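Local coordinates for protein putative secreted lipase (Streptomyces sp. W007, PDB 5H6B) that hydrolyses the ester bonds of triacylglycerols, as a thermostable and probably secreted lipase built on the alpha/beta-hydrolase fold, at residues H36-N41 with F73-L77; F61-Q67 with Q86-F90; N116-F121 with F176-T181; A135-T141 with D200-T204; K148-F152 with S230-A234. All blocks are in the same frame, centred on the assembly; numbering follows the deposited sequence.

From the N terminus, contact 1 starts just after strand 32-35 and closes on the 73-77 loop, but contact 2 has opened meanwhile at the end of strand 59-63 and closes on helix 80-98, so the two cross. They touch and share one zinc ion, bound by Asp64 and His75. The remaining three contacts open in turn, at helix 115-121, at the loop after strand 128-134 and at the loop after helix 143-147, before any has closed. They close in the same order on helix 175-181, residues 200-204 and helix 232-237, so each crosses the others and none nests. Contacts 4 and 5 meet through Asp200 and His232, and contact 5 touches contact 1 through Leu149 and Phe39.

Contact 1. Residues H36-N41 with F73-L77; sequences HGTFGN and FFHGL. With ZN (zinc ion), chain C.
Asn41 ND2 donates to Phe73 O, 2.9 Å away, almost straight and on a lone pair in the carbonyl plane. With CG between its backbone N and carbonyl carbon (chi1 61°), the Asn41 amide also offers OD1 to the backbone N-H groups of Ile43 and Asp44. Two backbone bonds follow, Phe39 N to His75 O at 2.7 Å and His75 N to Gly40 O at 3.0 Å. They hold the loop after strand 32-35, which includes a type II turn from Gly37 to Gly40; in many lipases the loop with a His-Gly pair here supplies a backbone N-H of the oxyanion hole, and this one may do the same. Gly37 O has two donors, Gly40 N and His36 ND1, and Thr38 OG1 is bonded to Gln170 and Gln110. Gly76 suits its place: phi is positive, and a CB would press on Thr38 CA and Gly37 O. Leu77 CD2 packs 3.6 Å from Phe39 CE1. Asn41 CB lies 3.5 Å from CD2 of His75, whose NE2 binds a zinc ion together with Asp64.

Contact 2. Residues F61-Q67 with Q86-F90; sequences FSLDYGQ and QLDVF. With ZN (zinc ion), chain C.
Leu63 sets its CB squarely over one face of the Phe90 ring, 3.5 Å from the centroid and only 8° off the normal, a close CH-pi contact. The same ring takes Phe61 at its edge, where CE2 of Phe90 lies 3.9 Å from Phe61 CB. Phenylalanine suits this place because its flat face accepts one side chain of the strand while its rim meets another. Farther out on Leu63, CD1 rests against the helix backbone, 3.7 Å from Leu87 CA.

At the other end of the contact the grip is polar. Gln86 OE1 accepts from Gly66 N at 2.9 Å, in its carbonyl plane on a lone pair, and Gln86 NE2 donates to Gln67 OE1 at 3.0 Å. These two bonds fix the rotation of the Gln86 amide, and the second lies in its plane, the two side-chain amides being nearly coplanar. Gly66 has the positive phi that a glycine takes easily.

The second shell fixes the strand end. Tyr65 OH bonds His36 O and its ring stacks on that of His36, while Asp64 gives OD2 to a zinc ion shared with His75 and OD1 to Ser42 N. The axes of segments 61-63 and 86-90 run nearly antiparallel, at 151°. Strand 59-63 and helix 80-98 thus form the first half of a beta-alpha-beta crossover, which returns in strand 103-108 on the far side of strand 32-35: the alternating architecture of the alpha/beta-hydrolase sheet.

Contact 3. Residues N116-F121 with F176-T181; sequences NYYLKF and FITKLT
Tyr117 and Phe176 lead the apolar group: their ring planes are near parallel, at 17°, but slid apart so that they barely overlap, with CD2 of Tyr117 only 3.2 Å from CE1 of Phe176. Leu180 is a knob in the hole formed by Asn116, Tyr117, Lys120 and Phe121, its CD1 reaching 3.4 Å from Tyr117 N; the branched end of leucine has the size and shape to sit among four side chains.

Helix 115-121, which comes after the probable nucleophile elbow and the short helix 110-113, here meets helix 175-181, part of the long excursion between strands 128-134 and 191-196. The axes of the two segments cross at 50°.

The extended Lys179 chain lays CE over the centre of the Phe121 ring, and its NZ stands 4.9 Å from that centroid in a cation-pi contact; Lys120 CB is an apolar cover on the opposite face.

Among the hydrogen bonds, Lys179 NZ makes a weak one to Tyr117 OH (3.3 Å). Replacing Tyr117 with an alanine would probably open a gap beside Phe176 and cost Lys179 NZ this partner. Lys120 NZ donates to Leu180 O at 2.7 Å and also to Gly184 O, its long chain tying carbonyls at and beyond the C-terminal part of helix 175-181.

Contact 4. Residues A135-T141 with D200-T204; sequences APDNHGT and DQVVT. With ZN (zinc ion), chain D.
Thr141 donates its OG1 hydrogen to Val202 O, 2.6 Å away and in the carbonyl plane, joining two loops that leave the C-terminal ends of the adjacent strands 128-134 and 191-196. In the alpha/beta-hydrolase fold the second of these loops carries the acid of the catalytic triad, and Asp200 is probably that residue. The hydroxyl is turned to its target because OG1 stands anti to the backbone N of Thr141 (chi1 -179°).

Val203 carries the apolar part of the contact, and its side chain can be followed outward. CB is the branch point. From it CG1, anti to the backbone N, touches Asp137 CB at 3.8 Å and comes near Gly140 O, while CG2 meets the same Asp137 CB. A branched valine can thus straddle one methylene with both methyls. Asp137 sends OD2 the other way, to Gln170, and the positive phi at Gly140 is one that glycine adopts easily. Between them His139 turns aside to a zinc ion, which Asp185 also binds.

Asp200 forms an Asx turn. Asp200 OD1 takes Val202 N at 2.9 Å, nearly along its C-O direction. It also accepts from Val203 N, which comes from above the carboxylate plane, so two N-H groups fix the rotation of the carboxylate. OD2 is then presented to His232 ND1, and Ala135 CB lies 3.7 Å from Asp200 OD2.

Contact 5. Residues K148-F152 with S230-A234; sequences KLLPF and SEHVA
Glu231 OE2, 3.6 Å from CZ of Phe152, is gripped by two donors, the backbone Val233 N at 2.9 Å and the side-chain NE2 of Gln201. The other oxygen, OE1, accepts from Ala234 N at 2.8 Å, so the carboxylate caps the first turn of helix 232-237 from the N-cap position. Glutamate has the length to reach both amides, and it does so by curling back: CG lies between the backbone N and the carbonyl carbon (chi1 52°), and the chain bends again at chi2. The negative charge there probably also suits the positive end of the helix dipole. If an alanine stood here, the amides of Val233 and Ala234 would probably be left without their cap and Gln201 NE2 without its acceptor.

Next to the cap, one face of the Phe152 ring receives Val233 CG2, 3.9 Å from the centroid, in a CH-pi contact. The same methyl meets Leu149 CD2 at 3.8 Å. A beta-branched valine spreads its methyls across this apolar patch. Leu149 CD2 also touches His232 CD2, at 3.7 Å. His232 NE2 bonds Ser109 OG, which completes the probable catalytic triad with Asp200.

The 3-10 turn at 150-152 thus leans on the start of helix 232-237. It lies in the loop between helices 143-147 and 165-168, and Leu149 packs in addition on Phe39 of the loop that follows strand 32-35.

Contact 1. Residues H36-N41 with F73-L77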
# COMPACT_ATOMS: atom_id res chain seq x y z
N HIS A 36 2.56 -4.85 0.43
CA HIS A 36 1.74 -5.60 -0.54
C HIS A 36 0.29 -5.79 -0.12
O HIS A 36 -0.07 -5.50 0.99
CB HIS A 36 2.37 -6.99 -0.80
CG HIS A 36 2.41 -7.85 0.40
ND1 HIS A 36 1.29 -8.45 0.94
CD2 HIS A 36 3.45 -8.20 1.20
CE1 HIS A 36 1.64 -9.13 2.02
NE2 HIS A 36 2.94 -9.00 2.19
N GLY A 37 -0.50 -6.37 -1.00
CA GLY A 37 -1.91 -6.60 -0.78
C GLY A 37 -2.18 -8.02 -0.38
O GLY A 37 -1.26 -8.77 0.01
N THR A 38 -3.46 -8.38 -0.44
CA THR A 38 -3.90 -9.70 -0.03
C THR A 38 -3.38 -10.70 -1.04
O THR A 38 -3.40 -10.45 -2.22
CB THR A 38 -5.44 -9.76 0.07
OG1 THR A 38 -5.89 -8.72 0.95
CG2 THR A 38 -5.90 -11.09 0.61
N PHE A 39 -2.88 -11.83 -0.55
CA PHE A 39 -2.25 -12.87 -1.39
C PHE A 39 -0.94 -12.46 -2.06
O PHE A 39 -0.51 -13.14 -2.98
CB PHE A 39 -3.17 -13.41 -2.49
CG PHE A 39 -4.57 -13.74 -2.04
CD1 PHE A 39 -4.79 -14.53 -0.93
CD2 PHE A 39 -5.66 -13.30 -2.78
CE1 PHE A 39 -6.07 -14.86 -0.53
CE2 PHE A 39 -6.96 -13.62 -2.38
CZ PHE A 39 -7.16 -14.40 -1.26
N GLY A 40 -0.31 -11.39 -1.60
CA GLY A 40 0.91 -10.88 -2.21
C GLY A 40 2.10 -11.13 -1.31
O GLY A 40 1.97 -11.64 -0.19
N ASN A 41 3.27 -10.74 -1.80
CA ASN A 41 4.50 -10.80 -1.02
C ASN A 41 5.41 -9.62 -1.36
O ASN A 41 5.11 -8.80 -2.25
CB ASN A 41 5.20 -12.15 -1.25
CG ASN A 41 5.59 -12.35 -2.70
OD1 ASN A 41 6.39 -11.59 -3.23
ND2 ASN A 41 5.02 -13.35 -3.34
N PHE A 73 4.39 -17.58 -0.69
CA PHE A 73 4.02 -16.65 -1.76
C PHE A 73 2.79 -15.77 -1.51
O PHE A 73 2.81 -14.63 -1.91
CB PHE A 73 3.92 -17.34 -3.11
CG PHE A 73 5.17 -18.08 -3.50
CD1 PHE A 73 6.35 -17.37 -3.74
CD2 PHE A 73 5.18 -19.47 -3.64
CE1 PHE A 73 7.51 -18.03 -4.10
CE2 PHE A 73 6.35 -20.15 -3.98
CZ PHE A 73 7.51 -19.42 -4.23
N PHE A 74 1.74 -16.30 -0.86
CA PHE A 74 0.44 -15.63 -0.73
C PHE A 74 0.19 -15.20 0.71
O PHE A 74 -0.25 -16.00 1.54
CB PHE A 74 -0.69 -16.55 -1.19
CG PHE A 74 -0.43 -17.22 -2.52
CD1 PHE A 74 -0.40 -16.48 -3.69
CD2 PHE A 74 -0.23 -18.60 -2.60
CE1 PHE A 74 -0.18 -17.09 -4.93
CE2 PHE A 74 -0.02 -19.23 -3.82
CZ PHE A 74 -0.00 -18.47 -4.99
N HIS A 75 0.51 -13.93 1.02
CA HIS A 75 0.42 -13.42 2.40
C HIS A 75 -0.77 -12.47 2.57
O HIS A 75 -1.71 -12.52 1.78
CB HIS A 75 1.75 -12.79 2.80
CG HIS A 75 2.94 -13.61 2.42
ND1 HIS A 75 2.98 -14.97 2.62
CD2 HIS A 75 4.13 -13.27 1.89
CE1 HIS A 75 4.15 -15.44 2.22
NE2 HIS A 75 4.86 -14.43 1.76
N GLY A 76 -0.75 -11.64 3.62
CA GLY A 76 -1.92 -10.86 3.99
C GLY A 76 -3.07 -11.71 4.48
O GLY A 76 -4.23 -11.32 4.34
N LEU A 77 -2.77 -12.86 5.08
CA LEU A 77 -3.79 -13.80 5.53
C LEU A 77 -4.01 -13.88 7.03
O LEU A 77 -5.09 -14.26 7.47
CB LEU A 77 -3.48 -15.20 5.01
CG LEU A 77 -3.42 -15.35 3.49
CD1 LEU A 77 -3.17 -16.81 3.16
CD2 LEU A 77 -4.69 -14.84 2.83
ZN ZN C . 7.00 -14.36 1.55

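Contact 2. Residues F61-Q67 with Q86-F90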
# COMPACT_ATOMS: atom_id res chain seq x y z
N PHE A 61 12.37 -0.38 0.29
CA PHE A 61 12.30 -1.58 1.13
C PHE A 61 10.89 -2.15 1.03
O PHE A 61 9.94 -1.38 0.85
CB PHE A 61 12.61 -1.24 2.58
CG PHE A 61 14.02 -0.79 2.80
CD1 PHE A 61 14.38 0.54 2.58
CD2 PHE A 61 15.01 -1.70 3.19
CE1 PHE A 61 15.69 0.96 2.76
CE2 PHE A 61 16.32 -1.29 3.37
CZ PHE A 61 16.66 0.04 3.15
N SER A 62 10.77 -3.47 1.10
CA SER A 62 9.46 -4.13 1.02
C SER A 62 9.40 -5.29 1.99
O SER A 62 10.34 -6.07 2.06
CB SER A 62 9.23 -4.63 -0.40
OG SER A 62 10.18 -5.63 -0.74
N LEU A 63 8.32 -5.39 2.75
CA LEU A 63 8.17 -6.46 3.76
C LEU A 63 7.15 -7.50 3.35
O LEU A 63 6.23 -7.23 2.58
CB LEU A 63 7.71 -5.87 5.10
CG LEU A 63 6.20 -5.69 5.40
CD1 LEU A 63 5.93 -5.39 6.87
CD2 LEU A 63 5.59 -4.60 4.52
N ASP A 64 7.29 -8.67 3.97
CA ASP A 64 6.27 -9.70 3.97
C ASP A 64 5.46 -9.55 5.25
O ASP A 64 6.04 -9.33 6.28
CB ASP A 64 6.94 -11.09 3.99
CG ASP A 64 7.01 -11.75 2.64
OD1 ASP A 64 6.66 -11.16 1.60
OD2 ASP A 64 7.41 -12.93 2.63
N TYR A 65 4.15 -9.75 5.21
CA TYR A 65 3.29 -9.58 6.40
C TYR A 65 2.10 -10.50 6.25
O TYR A 65 1.69 -10.76 5.13
CB TYR A 65 2.85 -8.11 6.60
CG TYR A 65 1.75 -7.61 5.66
CD1 TYR A 65 0.41 -7.92 5.89
CD2 TYR A 65 2.05 -6.82 4.56
CE1 TYR A 65 -0.59 -7.48 5.05
CE2 TYR A 65 1.05 -6.37 3.72
CZ TYR A 65 -0.28 -6.70 3.97
OH TYR A 65 -1.30 -6.27 3.14
N GLY A 66 1.54 -11.00 7.36
CA GLY A 66 0.34 -11.82 7.33
C GLY A 66 0.58 -13.20 6.77
O GLY A 66 -0.35 -13.82 6.24
N GLN A 67 1.82 -13.70 6.89
CA GLN A 67 2.12 -15.05 6.40
C GLN A 67 1.32 -16.08 7.18
O GLN A 67 1.11 -15.93 8.36
CB GLN A 67 3.59 -15.38 6.53
CG GLN A 67 4.51 -14.44 5.78
CD GLN A 67 5.15 -13.43 6.70
OE1 GLN A 67 4.46 -12.76 7.48
NE2 GLN A 67 6.47 -13.27 6.60
N GLN A 86 3.93 -6.25 12.58
CA GLN A 86 5.09 -6.60 11.72
C GLN A 86 5.62 -5.37 10.97
O GLN A 86 6.84 -5.19 10.82
CB GLN A 86 4.72 -7.67 10.69
CG GLN A 86 4.38 -9.02 11.27
CD GLN A 86 3.90 -9.96 10.20
OE1 GLN A 86 2.74 -9.92 9.79
NE2 GLN A 86 4.78 -10.81 9.72
N LEU A 87 4.69 -4.55 10.50
CA LEU A 87 5.02 -3.30 9.81
C LEU A 87 5.78 -2.35 10.75
O LEU A 87 6.79 -1.75 10.35
CB LEU A 87 3.74 -2.63 9.27
CG LEU A 87 3.88 -1.24 8.65
CD1 LEU A 87 4.77 -1.30 7.42
CD2 LEU A 87 2.52 -0.65 8.32
N ASP A 88 5.29 -2.25 11.99
CA ASP A 88 5.94 -1.48 13.06
C ASP A 88 7.42 -1.84 13.22
O ASP A 88 8.29 -0.97 13.07
CB ASP A 88 5.17 -1.67 14.38
CG ASP A 88 5.59 -0.70 15.49
OD1 ASP A 88 6.56 0.09 15.32
OD2 ASP A 88 4.92 -0.75 16.54
N VAL A 89 7.68 -3.12 13.50
CA VAL A 89 9.07 -3.66 13.62
C VAL A 89 9.88 -3.37 12.34
O VAL A 89 11.04 -2.94 12.41
CB VAL A 89 9.06 -5.18 13.90
CG1 VAL A 89 10.45 -5.80 13.71
CG2 VAL A 89 8.53 -5.47 15.30
N PHE A 90 9.26 -3.59 11.18
CA PHE A 90 9.96 -3.40 9.90
C PHE A 90 10.37 -1.94 9.65
O PHE A 90 11.49 -1.68 9.21
CB PHE A 90 9.12 -3.95 8.75
CG PHE A 90 9.85 -3.99 7.43
CD1 PHE A 90 10.63 -5.08 7.09
CD2 PHE A 90 9.74 -2.94 6.53
CE1 PHE A 90 11.30 -5.12 5.88
CE2 PHE A 90 10.40 -2.98 5.31
CZ PHE A 90 11.18 -4.07 4.98
ZN ZN C . 7.00 -14.36 1.55

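Contact 3. Residues N116-F121 with F176-T181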
# COMPACT_ATOMS: atom_id res chain seq x y z
N ASN A 116 -2.73 2.32 8.32
CA ASN A 116 -3.55 3.22 9.13
C ASN A 116 -3.74 2.71 10.56
O ASN A 116 -3.87 3.51 11.50
CB ASN A 116 -4.89 3.48 8.45
CG ASN A 116 -4.73 4.16 7.10
OD1 ASN A 116 -5.02 3.58 6.05
ND2 ASN A 116 -4.23 5.37 7.12
N TYR A 117 -3.73 1.39 10.74
CA TYR A 117 -3.71 0.79 12.08
C TYR A 117 -2.40 1.12 12.82
O TYR A 117 -2.41 1.48 14.01
CB TYR A 117 -3.90 -0.72 11.99
CG TYR A 117 -4.28 -1.36 13.30
CD1 TYR A 117 -3.31 -1.69 14.25
CD2 TYR A 117 -5.61 -1.62 13.61
CE1 TYR A 117 -3.66 -2.25 15.46
CE2 TYR A 117 -5.96 -2.20 14.82
CZ TYR A 117 -4.99 -2.51 15.74
OH TYR A 117 -5.33 -3.09 16.92
N TYR A 118 -1.29 0.99 12.11
CA TYR A 118 0.03 1.33 12.65
C TYR A 118 0.10 2.82 12.99
O TYR A 118 0.57 3.18 14.07
CB TYR A 118 1.10 0.91 11.64
CG TYR A 118 2.48 1.51 11.75
CD1 TYR A 118 3.33 1.21 12.82
CD2 TYR A 118 2.98 2.30 10.72
CE1 TYR A 118 4.61 1.73 12.88
CE2 TYR A 118 4.26 2.82 10.78
CZ TYR A 118 5.07 2.53 11.87
OH TYR A 118 6.34 3.05 11.90
N LEU A 119 -0.38 3.66 12.08
CA LEU A 119 -0.41 5.11 12.31
C LEU A 119 -1.26 5.53 13.51
O LEU A 119 -0.87 6.42 14.25
CB LEU A 119 -0.92 5.85 11.07
CG LEU A 119 -0.05 5.80 9.82
CD1 LEU A 119 -0.76 6.55 8.72
CD2 LEU A 119 1.34 6.39 10.09
N LYS A 120 -2.41 4.88 13.68
CA LYS A 120 -3.39 5.26 14.69
C LYS A 120 -3.14 4.65 16.06
O LYS A 120 -3.32 5.34 17.07
CB LYS A 120 -4.81 4.89 14.24
CG LYS A 120 -5.36 5.81 13.16
CD LYS A 120 -6.71 5.30 12.67
CE LYS A 120 -7.33 6.28 11.69
NZ LYS A 120 -8.64 5.78 11.16
N PHE A 121 -2.76 3.38 16.11
CA PHE A 121 -2.70 2.63 17.37
C PHE A 121 -1.32 2.17 17.83
O PHE A 121 -1.19 1.75 18.98
CB PHE A 121 -3.63 1.42 17.30
CG PHE A 121 -5.04 1.76 16.93
CD1 PHE A 121 -5.81 2.56 17.77
CD2 PHE A 121 -5.60 1.30 15.74
CE1 PHE A 121 -7.12 2.89 17.44
CE2 PHE A 121 -6.91 1.63 15.40
CZ PHE A 121 -7.67 2.43 16.25
N PHE A 176 -12.47 -5.53 13.22
CA PHE A 176 -11.25 -4.81 12.86
C PHE A 176 -11.52 -3.47 12.16
O PHE A 176 -10.94 -2.44 12.52
CB PHE A 176 -10.34 -5.66 11.96
CG PHE A 176 -9.08 -4.95 11.57
CD1 PHE A 176 -8.02 -4.86 12.46
CD2 PHE A 176 -8.97 -4.30 10.34
CE1 PHE A 176 -6.86 -4.19 12.13
CE2 PHE A 176 -7.82 -3.63 10.00
CZ PHE A 176 -6.77 -3.56 10.90
N ILE A 177 -12.37 -3.49 11.13
CA ILE A 177 -12.69 -2.27 10.37
C ILE A 177 -13.41 -1.26 11.28
O ILE A 177 -13.07 -0.07 11.28
CB ILE A 177 -13.50 -2.61 9.08
CG1 ILE A 177 -12.61 -3.37 8.09
CG2 ILE A 177 -14.08 -1.36 8.42
CD1 ILE A 177 -11.36 -2.64 7.63
N THR A 178 -14.35 -1.75 12.10
CA THR A 178 -15.04 -0.91 13.10
C THR A 178 -14.05 -0.15 14.01
O THR A 178 -14.14 1.06 14.18
CB THR A 178 -16.02 -1.75 13.96
OG1 THR A 178 -16.96 -2.40 13.09
CG2 THR A 178 -16.78 -0.87 14.96
N LYS A 179 -13.09 -0.87 14.57
CA LYS A 179 -12.06 -0.26 15.41
C LYS A 179 -11.28 0.78 14.63
O LYS A 179 -11.15 1.92 15.08
CB LYS A 179 -11.09 -1.30 15.97
CG LYS A 179 -9.91 -0.70 16.73
CD LYS A 179 -9.21 -1.71 17.62
CE LYS A 179 -7.95 -1.08 18.22
NZ LYS A 179 -7.33 -1.94 19.26
N LEU A 180 -10.77 0.37 13.47
CA LEU A 180 -9.90 1.23 12.66
C LEU A 180 -10.51 2.57 12.28
O LEU A 180 -9.80 3.59 12.28
CB LEU A 180 -9.46 0.49 11.38
CG LEU A 180 -8.49 1.20 10.41
CD1 LEU A 180 -7.13 1.49 11.05
CD2 LEU A 180 -8.35 0.32 9.18
N THR A 181 -11.79 2.57 11.94
CA THR A 181 -12.46 3.75 11.40
C THR A 181 -13.51 4.41 12.33
O THR A 181 -14.32 5.21 11.86
CB THR A 181 -13.12 3.41 10.05
OG1 THR A 181 -14.17 2.44 10.25
CG2 THR A 181 -12.08 2.88 9.05

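Contact 4. Residues A135-T141 with D200-T204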
# COMPACT_ATOMS: atom_id res chain seq x y z
N ALA A 135 -5.39 1.53 -4.63
CA ALA A 135 -6.59 0.74 -4.43
C ALA A 135 -6.79 0.26 -2.99
O ALA A 135 -7.16 -0.89 -2.78
CB ALA A 135 -6.63 -0.41 -5.42
N PRO A 136 -6.57 1.13 -1.99
CA PRO A 136 -6.64 0.66 -0.60
C PRO A 136 -8.08 0.43 -0.12
O PRO A 136 -8.95 1.28 -0.39
CB PRO A 136 -6.02 1.82 0.17
CG PRO A 136 -6.41 3.03 -0.62
CD PRO A 136 -6.42 2.60 -2.06
N ASP A 137 -8.36 -0.68 0.57
CA ASP A 137 -9.72 -0.87 1.12
C ASP A 137 -9.89 -0.22 2.48
O ASP A 137 -10.09 -0.89 3.50
CB ASP A 137 -10.16 -2.34 1.11
CG ASP A 137 -9.24 -3.28 1.92
OD1 ASP A 137 -8.03 -3.01 2.13
OD2 ASP A 137 -9.76 -4.33 2.31
N ASN A 138 -9.88 1.12 2.48
CA ASN A 138 -9.76 1.90 3.74
C ASN A 138 -10.98 1.81 4.68
O ASN A 138 -10.85 2.05 5.88
CB ASN A 138 -9.38 3.37 3.46
CG ASN A 138 -7.87 3.55 3.26
OD1 ASN A 138 -7.09 3.09 4.09
ND2 ASN A 138 -7.46 4.25 2.20
N HIS A 139 -12.15 1.47 4.11
CA HIS A 139 -13.34 1.13 4.90
C HIS A 139 -13.84 -0.28 4.59
O HIS A 139 -15.03 -0.57 4.67
CB HIS A 139 -14.43 2.19 4.68
CG HIS A 139 -13.89 3.56 4.82
ND1 HIS A 139 -13.32 4.23 3.77
CD2 HIS A 139 -13.70 4.34 5.91
CE1 HIS A 139 -12.86 5.39 4.19
NE2 HIS A 139 -13.09 5.48 5.48
N GLY A 140 -12.89 -1.16 4.29
CA GLY A 140 -13.17 -2.56 4.13
C GLY A 140 -13.80 -2.83 2.81
O GLY A 140 -13.85 -1.96 1.96
N THR A 141 -14.28 -4.06 2.66
CA THR A 141 -14.86 -4.57 1.42
C THR A 141 -15.80 -5.74 1.78
O THR A 141 -16.27 -5.81 2.91
CB THR A 141 -13.75 -4.99 0.43
OG1 THR A 141 -14.32 -5.46 -0.78
CG2 THR A 141 -12.83 -6.10 1.00
N ASP A 200 -12.51 -0.79 -10.38
CA ASP A 200 -12.22 -1.69 -9.27
C ASP A 200 -13.37 -2.66 -9.05
O ASP A 200 -14.48 -2.26 -8.78
CB ASP A 200 -11.91 -0.91 -8.00
CG ASP A 200 -11.08 -1.72 -7.00
OD1 ASP A 200 -11.50 -2.85 -6.67
OD2 ASP A 200 -10.02 -1.20 -6.53
N GLN A 201 -13.08 -3.96 -9.17
CA GLN A 201 -14.06 -5.04 -8.98
C GLN A 201 -14.04 -5.68 -7.58
O GLN A 201 -14.93 -6.46 -7.25
CB GLN A 201 -13.86 -6.10 -10.07
CG GLN A 201 -12.71 -7.12 -9.88
CD GLN A 201 -11.31 -6.59 -10.19
OE1 GLN A 201 -11.01 -5.41 -9.96
NE2 GLN A 201 -10.44 -7.48 -10.68
N VAL A 202 -13.01 -5.38 -6.79
CA VAL A 202 -12.73 -6.02 -5.49
C VAL A 202 -13.23 -5.19 -4.31
O VAL A 202 -13.65 -5.75 -3.30
CB VAL A 202 -11.20 -6.22 -5.28
CG1 VAL A 202 -10.85 -6.70 -3.86
CG2 VAL A 202 -10.64 -7.18 -6.33
N VAL A 203 -13.12 -3.87 -4.43
CA VAL A 203 -13.37 -2.92 -3.33
C VAL A 203 -14.33 -1.89 -3.88
O VAL A 203 -13.91 -0.91 -4.50
CB VAL A 203 -12.07 -2.21 -2.89
CG1 VAL A 203 -12.37 -1.24 -1.75
CG2 VAL A 203 -11.00 -3.21 -2.51
N THR A 204 -15.62 -2.15 -3.69
CA THR A 204 -16.68 -1.32 -4.21
C THR A 204 -17.64 -0.88 -3.09
O THR A 204 -17.74 -1.56 -2.06
CB THR A 204 -17.48 -2.04 -5.31
OG1 THR A 204 -18.04 -3.25 -4.77
CG2 THR A 204 -16.60 -2.36 -6.51
ZN ZN D . -13.55 7.21 6.84

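Contact 5. Residues K148-F152 with S230-A234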
# COMPACT_ATOMS: atom_id res chain seq x y z
N LYS A 148 -12.92 -12.09 -5.87
CA LYS A 148 -12.51 -11.63 -7.20
C LYS A 148 -10.99 -11.51 -7.39
O LYS A 148 -10.54 -11.36 -8.53
CB LYS A 148 -13.25 -10.34 -7.57
CG LYS A 148 -14.76 -10.52 -7.53
CD LYS A 148 -15.48 -9.62 -8.52
CE LYS A 148 -16.98 -9.57 -8.24
NZ LYS A 148 -17.56 -10.94 -8.23
N LEU A 149 -10.23 -11.57 -6.30
CA LEU A 149 -8.76 -11.76 -6.39
C LEU A 149 -8.32 -13.17 -6.83
O LEU A 149 -7.26 -13.32 -7.42
CB LEU A 149 -8.09 -11.46 -5.06
CG LEU A 149 -8.13 -10.04 -4.52
CD1 LEU A 149 -7.75 -10.03 -3.04
CD2 LEU A 149 -7.24 -9.11 -5.35
N LEU A 150 -9.14 -14.18 -6.54
CA LEU A 150 -8.71 -15.58 -6.69
C LEU A 150 -8.23 -15.98 -8.09
O LEU A 150 -7.24 -16.71 -8.21
CB LEU A 150 -9.82 -16.53 -6.21
CG LEU A 150 -10.16 -16.48 -4.72
CD1 LEU A 150 -11.29 -17.46 -4.48
CD2 LEU A 150 -8.98 -16.79 -3.82
N PRO A 151 -8.87 -15.46 -9.15
CA PRO A 151 -8.38 -15.82 -10.48
C PRO A 151 -6.92 -15.42 -10.76
O PRO A 151 -6.30 -15.99 -11.67
CB PRO A 151 -9.33 -15.08 -11.42
CG PRO A 151 -10.60 -14.93 -10.62
CD PRO A 151 -10.11 -14.66 -9.23
N PHE A 152 -6.41 -14.44 -10.02
CA PHE A 152 -5.03 -13.99 -10.16
C PHE A 152 -4.08 -14.81 -9.31
O PHE A 152 -2.89 -14.84 -9.58
CB PHE A 152 -4.91 -12.50 -9.78
CG PHE A 152 -5.65 -11.57 -10.70
CD1 PHE A 152 -5.03 -11.05 -11.81
CD2 PHE A 152 -6.99 -11.22 -10.45
CE1 PHE A 152 -5.70 -10.20 -12.67
CE2 PHE A 152 -7.67 -10.37 -11.31
CZ PHE A 152 -7.02 -9.85 -12.42
N SER A 230 -7.28 -0.06 -15.95
CA SER A 230 -6.79 -0.97 -14.91
C SER A 230 -7.84 -1.29 -13.88
O SER A 230 -8.56 -0.40 -13.44
CB SER A 230 -5.57 -0.40 -14.17
OG SER A 230 -4.41 -0.51 -14.96
N GLU A 231 -7.92 -2.55 -13.49
CA GLU A 231 -8.75 -2.98 -12.37
C GLU A 231 -7.86 -3.10 -11.11
O GLU A 231 -6.76 -2.54 -11.05
CB GLU A 231 -9.55 -4.25 -12.73
CG GLU A 231 -8.77 -5.44 -13.30
CD GLU A 231 -7.63 -5.89 -12.41
OE1 GLU A 231 -6.45 -5.59 -12.73
OE2 GLU A 231 -7.91 -6.53 -11.36
N HIS A 232 -8.35 -3.80 -10.10
CA HIS A 232 -7.77 -3.77 -8.77
C HIS A 232 -6.32 -4.28 -8.71
O HIS A 232 -5.47 -3.67 -8.04
CB HIS A 232 -8.65 -4.57 -7.81
CG HIS A 232 -8.21 -4.51 -6.39
ND1 HIS A 232 -8.50 -3.46 -5.55
CD2 HIS A 232 -7.50 -5.40 -5.64
CE1 HIS A 232 -7.98 -3.68 -4.36
NE2 HIS A 232 -7.38 -4.86 -4.39
N VAL A 233 -6.03 -5.36 -9.42
CA VAL A 233 -4.71 -5.96 -9.34
C VAL A 233 -3.70 -5.18 -10.17
O VAL A 233 -2.63 -4.85 -9.68
CB VAL A 233 -4.76 -7.48 -9.69
CG1 VAL A 233 -3.35 -8.08 -9.73
CG2 VAL A 233 -5.60 -8.20 -8.64
N ALA A 234 -4.08 -4.88 -11.40
CA ALA A 234 -3.22 -4.19 -12.35
C ALA A 234 -2.72 -2.86 -11.83
O ALA A 234 -1.53 -2.56 -11.97
CB ALA A 234 -3.95 -3.99 -13.68